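Long-range contacts in amine Dehydrogenase (Pseudomonas putida, PDB 1JMX), which probably oxidises primary amines, working as a beta-propeller subunit in a complex of three chains that carries heme c: residues Lys104-Val110 / Arg126-Thr132; Met146-Leu152 / Val163-Tyr169. One frame throughout, in Å; residues are numbered along the deposited sequence.

Interaction 1. Residues Lys104-Val110 / Arg126-Thr132; sequences KEVYATV and RLEVFST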
ATOM      1  N   LYS B 104      30.262 -22.798  18.504  1.00 15.86           N
ATOM      2  CA  LYS B 104      31.465 -21.969  18.473  1.00 16.89           C
ATOM      3  C   LYS B 104      31.456 -20.859  17.434  1.00 15.91           C
ATOM      4  O   LYS B 104      32.250 -19.927  17.517  1.00 17.73           O
ATOM      5  CB  LYS B 104      32.709 -22.852  18.315  1.00 20.03           C
ATOM      6  CG  LYS B 104      33.050 -23.641  19.587  1.00 25.23           C
ATOM      7  CD  LYS B 104      33.994 -24.812  19.310  1.00 30.18           C
ATOM      8  CE  LYS B 104      35.281 -24.345  18.648  1.00 33.96           C
ATOM      9  NZ  LYS B 104      36.063 -25.489  18.104  1.00 38.21           N
ATOM     10  N   GLU B 105      30.588 -20.965  16.438  1.00 14.85           N
ATOM     11  CA  GLU B 105      30.496 -19.933  15.411  1.00 14.60           C
ATOM     12  C   GLU B 105      29.043 -19.607  15.120  1.00 14.95           C
ATOM     13  O   GLU B 105      28.151 -20.421  15.357  1.00 13.74           O
ATOM     14  CB  GLU B 105      31.140 -20.375  14.099  1.00 14.35           C
ATOM     15  CG  GLU B 105      32.491 -21.008  14.223  1.00 15.17           C
ATOM     16  CD  GLU B 105      33.207 -21.094  12.894  1.00 16.56           C
ATOM     17  OE1 GLU B 105      32.694 -21.745  11.951  1.00 16.96           O
ATOM     18  OE2 GLU B 105      34.291 -20.485  12.800  1.00 19.66           O
ATOM     19  N   VAL B 106      28.829 -18.402  14.607  1.00 14.80           N
ATOM     20  CA  VAL B 106      27.513 -17.924  14.221  1.00 15.93           C
ATOM     21  C   VAL B 106      27.679 -17.422  12.787  1.00 14.50           C
ATOM     22  O   VAL B 106      28.644 -16.729  12.471  1.00 14.79           O
ATOM     23  CB  VAL B 106      27.003 -16.768  15.140  1.00 17.48           C
ATOM     24  CG1 VAL B 106      25.665 -16.230  14.631  1.00 17.66           C
ATOM     25  CG2 VAL B 106      26.840 -17.259  16.577  1.00 17.16           C
ATOM     26  N   TYR B 107      26.774 -17.842  11.914  1.00 13.17           N
ATOM     27  CA  TYR B 107      26.804 -17.450  10.518  1.00 12.36           C
ATOM     28  C   TYR B 107      25.649 -16.487  10.254  1.00 11.85           C
ATOM     29  O   TYR B 107      24.608 -16.559  10.893  1.00 11.76           O
ATOM     30  CB  TYR B 107      26.677 -18.683   9.622  1.00 13.21           C
ATOM     31  CG  TYR B 107      27.505 -19.856  10.093  1.00 14.05           C
ATOM     32  CD1 TYR B 107      26.914 -20.922  10.775  1.00 12.86           C
ATOM     33  CD2 TYR B 107      28.889 -19.871   9.913  1.00 14.69           C
ATOM     34  CE1 TYR B 107      27.678 -21.962  11.273  1.00 13.17           C
ATOM     35  CE2 TYR B 107      29.660 -20.908  10.403  1.00 14.28           C
ATOM     36  CZ  TYR B 107      29.051 -21.948  11.087  1.00 14.70           C
ATOM     37  OH  TYR B 107      29.827 -22.954  11.605  1.00 13.79           O
ATOM     38  N   ALA B 108      25.850 -15.572   9.321  1.00 11.73           N
ATOM     39  CA  ALA B 108      24.820 -14.610   8.983  1.00 12.09           C
ATOM     40  C   ALA B 108      25.055 -14.108   7.577  1.00 12.11           C
ATOM     41  O   ALA B 108      26.181 -13.760   7.233  1.00 13.47           O
ATOM     42  CB  ALA B 108      24.859 -13.445   9.962  1.00 11.39           C
ATOM     43  N   THR B 109      24.045 -14.172   6.715  1.00 12.39           N
ATOM     44  CA  THR B 109      24.273 -13.620   5.390  1.00 13.44           C
ATOM     45  C   THR B 109      23.825 -12.163   5.454  1.00 13.07           C
ATOM     46  O   THR B 109      22.788 -11.833   6.043  1.00 13.14           O
ATOM     47  CB  THR B 109      23.661 -14.432   4.200  1.00 13.93           C
ATOM     48  OG1 THR B 109      22.602 -13.701   3.590  1.00 18.82           O
ATOM     49  CG2 THR B 109      23.209 -15.784   4.619  1.00 10.99           C
ATOM     50  N   VAL B 110      24.711 -11.294   4.981  1.00 11.91           N
ATOM     51  CA  VAL B 110      24.509  -9.861   4.991  1.00 10.07           C
ATOM     52  C   VAL B 110      24.277  -9.287   3.603  1.00  9.77           C
ATOM     53  O   VAL B 110      25.078  -9.498   2.689  1.00 10.25           O
ATOM     54  CB  VAL B 110      25.743  -9.148   5.615  1.00 10.18           C
ATOM     55  CG1 VAL B 110      25.526  -7.656   5.661  1.00  7.79           C
ATOM     56  CG2 VAL B 110      26.032  -9.690   7.011  1.00  7.81           C
ATOM     57  N   ARG B 126      26.909 -11.476   1.308  1.00 10.21           N
ATOM     58  CA  ARG B 126      28.054 -12.235   1.809  1.00 11.14           C
ATOM     59  C   ARG B 126      27.733 -12.911   3.128  1.00 10.46           C
ATOM     60  O   ARG B 126      26.943 -12.406   3.906  1.00 11.40           O
ATOM     61  CB  ARG B 126      29.276 -11.322   2.005  1.00 11.10           C
ATOM     62  CG  ARG B 126      29.054 -10.212   3.015  1.00 11.89           C
ATOM     63  CD  ARG B 126      30.243  -9.289   3.136  1.00 12.05           C
ATOM     64  NE  ARG B 126      29.894  -8.123   3.940  1.00 10.69           N
ATOM     65  CZ  ARG B 126      29.708  -6.903   3.450  1.00 10.65           C
ATOM     66  NH1 ARG B 126      29.845  -6.670   2.148  1.00  9.93           N
ATOM     67  NH2 ARG B 126      29.339  -5.921   4.258  1.00 11.25           N
ATOM     68  N   LEU B 127      28.304 -14.088   3.347  1.00 11.31           N
ATOM     69  CA  LEU B 127      28.116 -14.797   4.602  1.00 11.05           C
ATOM     70  C   LEU B 127      29.288 -14.356   5.476  1.00  9.91           C
ATOM     71  O   LEU B 127      30.415 -14.259   5.005  1.00 11.67           O
ATOM     72  CB  LEU B 127      28.185 -16.316   4.394  1.00 12.21           C
ATOM     73  CG  LEU B 127      27.938 -17.167   5.649  1.00 14.31           C
ATOM     74  CD1 LEU B 127      26.437 -17.366   5.853  1.00 14.92           C
ATOM     75  CD2 LEU B 127      28.621 -18.513   5.514  1.00 16.58           C
ATOM     76  N   GLU B 128      29.003 -14.020   6.725  1.00 10.46           N
ATOM     77  CA  GLU B 128      30.031 -13.612   7.669  1.00 11.13           C
ATOM     78  C   GLU B 128      29.984 -14.580   8.840  1.00 11.15           C
ATOM     79  O   GLU B 128      28.913 -14.884   9.361  1.00 12.67           O
ATOM     80  CB  GLU B 128      29.794 -12.185   8.156  1.00 12.22           C
ATOM     81  CG  GLU B 128      29.941 -11.145   7.070  1.00 13.63           C
ATOM     82  CD  GLU B 128      29.809  -9.734   7.575  1.00 12.70           C
ATOM     83  OE1 GLU B 128      29.242  -9.511   8.660  1.00 14.33           O
ATOM     84  OE2 GLU B 128      30.283  -8.836   6.871  1.00 13.78           O
ATOM     85  N   VAL B 129      31.147 -15.099   9.211  1.00 11.90           N
ATOM     86  CA  VAL B 129      31.264 -16.045  10.304  1.00 11.24           C
ATOM     87  C   VAL B 129      31.829 -15.313  11.505  1.00 13.66           C
ATOM     88  O   VAL B 129      32.776 -14.546  11.382  1.00 15.08           O
ATOM     89  CB  VAL B 129      32.213 -17.204   9.944  1.00 11.09           C
ATOM     90  CG1 VAL B 129      32.164 -18.273  11.012  1.00 10.58           C
ATOM     91  CG2 VAL B 129      31.858 -17.784   8.582  1.00 11.48           C
ATOM     92  N   PHE B 130      31.231 -15.530  12.664  1.00 13.64           N
ATOM     93  CA  PHE B 130      31.687 -14.891  13.884  1.00 13.67           C
ATOM     94  C   PHE B 130      31.975 -15.985  14.888  1.00 14.32           C
ATOM     95  O   PHE B 130      31.315 -17.023  14.901  1.00 14.05           O
ATOM     96  CB  PHE B 130      30.609 -13.968  14.459  1.00 12.02           C
ATOM     97  CG  PHE B 130      30.149 -12.911  13.506  1.00 12.15           C
ATOM     98  CD1 PHE B 130      29.083 -13.146  12.646  1.00 11.57           C
ATOM     99  CD2 PHE B 130      30.789 -11.679  13.453  1.00 12.59           C
ATOM    100  CE1 PHE B 130      28.666 -12.172  11.748  1.00 10.57           C
ATOM    101  CE2 PHE B 130      30.374 -10.699  12.556  1.00 12.05           C
ATOM    102  CZ  PHE B 130      29.313 -10.950  11.705  1.00 11.12           C
ATOM    103  N   SER B 131      33.012 -15.774  15.677  1.00 14.63           N
ATOM    104  CA  SER B 131      33.358 -16.719  16.711  1.00 15.71           C
ATOM    105  C   SER B 131      32.594 -16.236  17.935  1.00 15.50           C
ATOM    106  O   SER B 131      32.634 -15.052  18.268  1.00 15.40           O
ATOM    107  CB  SER B 131      34.858 -16.697  16.967  1.00 14.96           C
ATOM    108  OG  SER B 131      35.178 -17.530  18.057  1.00 19.63           O
ATOM    109  N   THR B 132      31.861 -17.137  18.576  1.00 17.22           N
ATOM    110  CA  THR B 132      31.076 -16.767  19.747  1.00 17.65           C
ATOM    111  C   THR B 132      31.945 -16.391  20.948  1.00 18.76           C
ATOM    112  O   THR B 132      31.478 -15.736  21.888  1.00 19.48           O
ATOM    113  CB  THR B 132      30.111 -17.889  20.137  1.00 17.60           C
ATOM    114  OG1 THR B 132      30.845 -19.096  20.367  1.00 16.76           O
ATOM    115  CG2 THR B 132      29.105 -18.121  19.025  1.00 16.42           C
TER
HETATM  116  O   HOH W   1      35.446 -20.037  16.050  1.00 33.27           O
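Strand residues E105-V110 and R126-S131 pair antiparallel, axes 4.5 Å apart at closest approach and 152° between directions, and seven backbone hydrogen bonds join the segments, the shortest from V110 N to R126 O (2.7 Å). On the sheet face that carries E105 and Y107, V129 CG1 comes to 3.7 Å from Y107 CE2, the two side chains running abreast, while V129 CG2 lies at the ring edge, in its plane. V129 CG1 also touches the carboxylate of E105 (CD, 3.5 Å), whose OE2 forms a salt bridge with R142. On the other face, the side chains of V106 and T132 cross roughly at right angles and press their CG2 methyls together (3.4 Å). F130 turns its ring edge to the methyl of A108. V110 CG2 packs on E128 OE1 (3.6 Å). R126, its CG between backbone N and carbonyl carbon (chi1 61°), runs extended, bringing NE to E128 OE2 at 3.0 Å, above the carboxylate plane; its NH1 forms a salt bridge with E89. A leucine in place of E128 would probably leave R126 NE without its carboxylate mate and its guanidinium freer to turn. Strand 89-99 flanks strand 105-115, strand 142-145 flanks 126-131, and V106 and T132 lean on Y58 of strand 56-61.

Interaction 2. Residues Met146-Leu152 / Val163-Tyr169; sequences MPRQVYL and VAGPDIY
Two backbone hydrogen bonds tie Y151 and L152 to A164: Y151 N gives to A164 O (2.8 Å), and A164 N to L152 O, nearly straight down that carbonyl. A weaker CA-H...O contact joins G165 to Q149 O. Of aromatic contacts, the chief one is a CH-pi interaction in which A164 CB lies over one face of the Y151 ring, 3.8 Å from its centroid; the ring reaches there because Y151 CG stands between backbone N and carbonyl carbon (chi1 52°). P147 CG passes the ring of Y169, 3.7 Å from CE1, the two side chains heading opposite ways. Among aliphatic groups, V150 CG1 presses on V163 CG1 at a tight 3.4 Å, and M146, bent along its chain, brings CE to V163 CG1 tip to tip (3.7 Å). A water links Y151 OH (2.7 Å) to the carbonyl O of G165, to which it donates. R148 NH1 forms a salt bridge with E134 of a neighbouring subunit; Q149 divides its amide, OE1 taking R185 of its own chain and NE2 the backbone O of R142 of that neighbouring subunit. The chemistry is thus divided: methyls and rings supply the apolar packing, paired backbone groups fix the link to the 161-164/168-171 hairpin, and R148 and Q149 NE2 reach the neighbouring subunit.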
ATOM      1  N   MET B 146      27.700 -14.733  -1.318  1.00 13.27           N
ATOM      2  CA  MET B 146      26.410 -15.405  -1.242  1.00 14.34           C
ATOM      3  C   MET B 146      25.476 -14.952  -2.355  1.00 13.77           C
ATOM      4  O   MET B 146      25.618 -13.849  -2.891  1.00 15.17           O
ATOM      5  CB  MET B 146      25.727 -15.108   0.103  1.00 14.93           C
ATOM      6  CG  MET B 146      26.368 -15.756   1.307  1.00 16.52           C
ATOM      7  SD  MET B 146      26.237 -17.537   1.227  1.00 22.07           S
ATOM      8  CE  MET B 146      24.518 -17.785   1.739  1.00 19.36           C
ATOM      9  N   PRO B 147      24.567 -15.837  -2.784  1.00 12.58           N
ATOM     10  CA  PRO B 147      23.639 -15.426  -3.839  1.00 11.92           C
ATOM     11  C   PRO B 147      22.566 -14.513  -3.225  1.00 11.07           C
ATOM     12  O   PRO B 147      22.459 -14.407  -2.002  1.00 11.07           O
ATOM     13  CB  PRO B 147      23.063 -16.760  -4.333  1.00 12.16           C
ATOM     14  CG  PRO B 147      23.188 -17.674  -3.151  1.00 13.78           C
ATOM     15  CD  PRO B 147      24.527 -17.296  -2.570  1.00 12.41           C
ATOM     16  N   ARG B 148      21.833 -13.802  -4.071  1.00 10.79           N
ATOM     17  CA  ARG B 148      20.768 -12.913  -3.607  1.00 11.07           C
ATOM     18  C   ARG B 148      19.550 -13.691  -3.159  1.00 10.30           C
ATOM     19  O   ARG B 148      19.412 -14.868  -3.474  1.00 11.78           O
ATOM     20  CB  ARG B 148      20.318 -11.965  -4.715  1.00 10.68           C
ATOM     21  CG  ARG B 148      21.327 -10.947  -5.088  1.00 13.80           C
ATOM     22  CD  ARG B 148      20.668  -9.624  -5.354  1.00 16.74           C
ATOM     23  NE  ARG B 148      21.615  -8.593  -4.995  1.00 21.91           N
ATOM     24  CZ  ARG B 148      21.570  -7.885  -3.878  1.00 20.59           C
ATOM     25  NH1 ARG B 148      20.603  -8.050  -2.995  1.00 22.03           N
ATOM     26  NH2 ARG B 148      22.584  -7.104  -3.585  1.00 25.00           N
ATOM     27  N   GLN B 149      18.661 -12.990  -2.456  1.00 10.35           N
ATOM     28  CA  GLN B 149      17.401 -13.523  -1.953  1.00  9.50           C
ATOM     29  C   GLN B 149      17.519 -14.703  -0.992  1.00 10.96           C
ATOM     30  O   GLN B 149      16.666 -15.592  -0.962  1.00 11.11           O
ATOM     31  CB  GLN B 149      16.467 -13.832  -3.127  1.00  8.34           C
ATOM     32  CG  GLN B 149      16.134 -12.589  -3.964  1.00  9.79           C
ATOM     33  CD  GLN B 149      15.560 -12.914  -5.338  1.00 10.33           C
ATOM     34  OE1 GLN B 149      16.068 -13.782  -6.051  1.00 12.00           O
ATOM     35  NE2 GLN B 149      14.515 -12.195  -5.725  1.00  8.90           N
ATOM     36  N   VAL B 150      18.574 -14.683  -0.182  1.00  9.77           N
ATOM     37  CA  VAL B 150      18.809 -15.716   0.814  1.00  8.69           C
ATOM     38  C   VAL B 150      18.150 -15.284   2.121  1.00  9.42           C
ATOM     39  O   VAL B 150      18.220 -14.121   2.501  1.00  9.27           O
ATOM     40  CB  VAL B 150      20.334 -15.968   1.025  1.00  7.76           C
ATOM     41  CG1 VAL B 150      20.596 -16.680   2.345  1.00  6.53           C
ATOM     42  CG2 VAL B 150      20.905 -16.781  -0.137  1.00  5.62           C
ATOM     43  N   TYR B 151      17.445 -16.213   2.763  1.00 11.58           N
ATOM     44  CA  TYR B 151      16.791 -15.947   4.036  1.00 10.74           C
ATOM     45  C   TYR B 151      17.183 -17.009   5.076  1.00 10.81           C
ATOM     46  O   TYR B 151      18.356 -17.104   5.410  1.00 11.88           O
ATOM     47  CB  TYR B 151      15.270 -15.758   3.867  1.00 10.81           C
ATOM     48  CG  TYR B 151      14.527 -16.851   3.115  1.00 12.08           C
ATOM     49  CD1 TYR B 151      13.673 -17.726   3.790  1.00 11.66           C
ATOM     50  CD2 TYR B 151      14.670 -17.009   1.734  1.00 11.36           C
ATOM     51  CE1 TYR B 151      12.989 -18.730   3.117  1.00 10.46           C
ATOM     52  CE2 TYR B 151      13.985 -18.014   1.053  1.00 10.54           C
ATOM     53  CZ  TYR B 151      13.149 -18.873   1.757  1.00 11.52           C
ATOM     54  OH  TYR B 151      12.501 -19.908   1.115  1.00 12.35           O
ATOM     55  N   LEU B 152      16.246 -17.822   5.558  1.00 10.94           N
ATOM     56  CA  LEU B 152      16.539 -18.852   6.562  1.00 11.39           C
ATOM     57  C   LEU B 152      17.723 -19.797   6.298  1.00 12.23           C
ATOM     58  O   LEU B 152      17.945 -20.250   5.178  1.00 10.58           O
ATOM     59  CB  LEU B 152      15.295 -19.691   6.844  1.00 11.11           C
ATOM     60  CG  LEU B 152      14.088 -18.939   7.388  1.00 12.22           C
ATOM     61  CD1 LEU B 152      12.993 -19.932   7.701  1.00 12.68           C
ATOM     62  CD2 LEU B 152      14.473 -18.166   8.621  1.00 10.23           C
ATOM     63  N   VAL B 163      21.083 -23.471   3.313  1.00 13.16           N
ATOM     64  CA  VAL B 163      20.691 -22.102   3.021  1.00 13.76           C
ATOM     65  C   VAL B 163      19.467 -21.993   2.123  1.00 13.02           C
ATOM     66  O   VAL B 163      19.463 -22.485   1.000  1.00 14.19           O
ATOM     67  CB  VAL B 163      21.869 -21.362   2.329  1.00 13.81           C
ATOM     68  CG1 VAL B 163      21.481 -19.950   1.970  1.00 14.88           C
ATOM     69  CG2 VAL B 163      23.100 -21.376   3.227  1.00 13.99           C
ATOM     70  N   ALA B 164      18.440 -21.320   2.621  1.00 12.60           N
ATOM     71  CA  ALA B 164      17.225 -21.108   1.855  1.00 11.76           C
ATOM     72  C   ALA B 164      17.396 -19.851   1.004  1.00 10.62           C
ATOM     73  O   ALA B 164      17.636 -18.763   1.526  1.00 10.56           O
ATOM     74  CB  ALA B 164      16.024 -20.967   2.786  1.00  8.62           C
ATOM     75  N   GLY B 165      17.349 -20.033  -0.310  1.00 10.65           N
ATOM     76  CA  GLY B 165      17.468 -18.922  -1.241  1.00 12.88           C
ATOM     77  C   GLY B 165      16.585 -19.275  -2.419  1.00 12.63           C
ATOM     78  O   GLY B 165      15.569 -19.931  -2.213  1.00 13.18           O
ATOM     79  N   PRO B 166      16.898 -18.833  -3.649  1.00 13.46           N
ATOM     80  CA  PRO B 166      16.053 -19.184  -4.802  1.00 14.29           C
ATOM     81  C   PRO B 166      15.885 -20.706  -4.805  1.00 14.65           C
ATOM     82  O   PRO B 166      14.830 -21.223  -5.149  1.00 14.75           O
ATOM     83  CB  PRO B 166      16.885 -18.701  -5.985  1.00 15.34           C
ATOM     84  CG  PRO B 166      17.526 -17.454  -5.426  1.00 14.14           C
ATOM     85  CD  PRO B 166      17.973 -17.903  -4.042  1.00 14.26           C
ATOM     86  N   ASP B 167      16.950 -21.393  -4.390  1.00 14.47           N
ATOM     87  CA  ASP B 167      16.990 -22.842  -4.234  1.00 13.67           C
ATOM     88  C   ASP B 167      17.578 -23.066  -2.837  1.00 13.91           C
ATOM     89  O   ASP B 167      18.124 -22.142  -2.233  1.00 13.20           O
ATOM     90  CB  ASP B 167      17.920 -23.496  -5.262  1.00 14.06           C
ATOM     91  CG  ASP B 167      17.361 -23.471  -6.679  1.00 15.42           C
ATOM     92  OD1 ASP B 167      16.139 -23.667  -6.877  1.00 17.03           O
ATOM     93  OD2 ASP B 167      18.166 -23.281  -7.612  1.00 16.48           O
ATOM     94  N   ILE B 168      17.403 -24.261  -2.290  1.00 13.93           N
ATOM     95  CA  ILE B 168      17.982 -24.566  -0.989  1.00 15.20           C
ATOM     96  C   ILE B 168      19.390 -25.067  -1.311  1.00 16.05           C
ATOM     97  O   ILE B 168      19.567 -25.921  -2.185  1.00 15.28           O
ATOM     98  CB  ILE B 168      17.197 -25.664  -0.230  1.00 15.56           C
ATOM     99  CG1 ILE B 168      15.725 -25.273  -0.111  1.00 17.14           C
ATOM    100  CG2 ILE B 168      17.796 -25.888   1.164  1.00 15.46           C
ATOM    101  CD1 ILE B 168      15.490 -23.966   0.570  1.00 17.51           C
ATOM    102  N   TYR B 169      20.384 -24.485  -0.647  1.00 15.25           N
ATOM    103  CA  TYR B 169      21.775 -24.844  -0.853  1.00 13.95           C
ATOM    104  C   TYR B 169      22.374 -25.547   0.350  1.00 13.46           C
ATOM    105  O   TYR B 169      21.894 -25.415   1.467  1.00 12.75           O
ATOM    106  CB  TYR B 169      22.609 -23.598  -1.132  1.00 12.85           C
ATOM    107  CG  TYR B 169      22.025 -22.684  -2.165  1.00 12.39           C
ATOM    108  CD1 TYR B 169      21.505 -21.447  -1.800  1.00 12.28           C
ATOM    109  CD2 TYR B 169      22.006 -23.043  -3.510  1.00 11.93           C
ATOM    110  CE1 TYR B 169      20.989 -20.588  -2.743  1.00 11.08           C
ATOM    111  CE2 TYR B 169      21.486 -22.187  -4.466  1.00 11.40           C
ATOM    112  CZ  TYR B 169      20.982 -20.963  -4.074  1.00 10.86           C
ATOM    113  OH  TYR B 169      20.483 -20.096  -5.010  1.00 14.56           O
TER
HETATM  114  O   HOH W   2      13.068 -20.005  -1.544  1.00 19.01           O

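Overall arrangement
Interaction 1 and interaction 2 follow one another along the chain, with centres about 15 Å apart. The first lies inside the sheet built from strands 89-99, 105-115, 126-131 and 142-145; the second involves the loop leaving strand 142-145 and the next sheet, strands 153-155 to 178-182. Successive four-stranded sheets of this kind are the blades of a beta-propeller, so M146-L152 is the inter-blade link. The contacts touch directly: T109 CG2 packs on V150 CG1 (3.6 Å), and M146 CG lies close to L127 N. Between the segments of interaction 1, L116-Y120 contribute to the heme c pocket, while interaction 2 borders a neighbouring subunit.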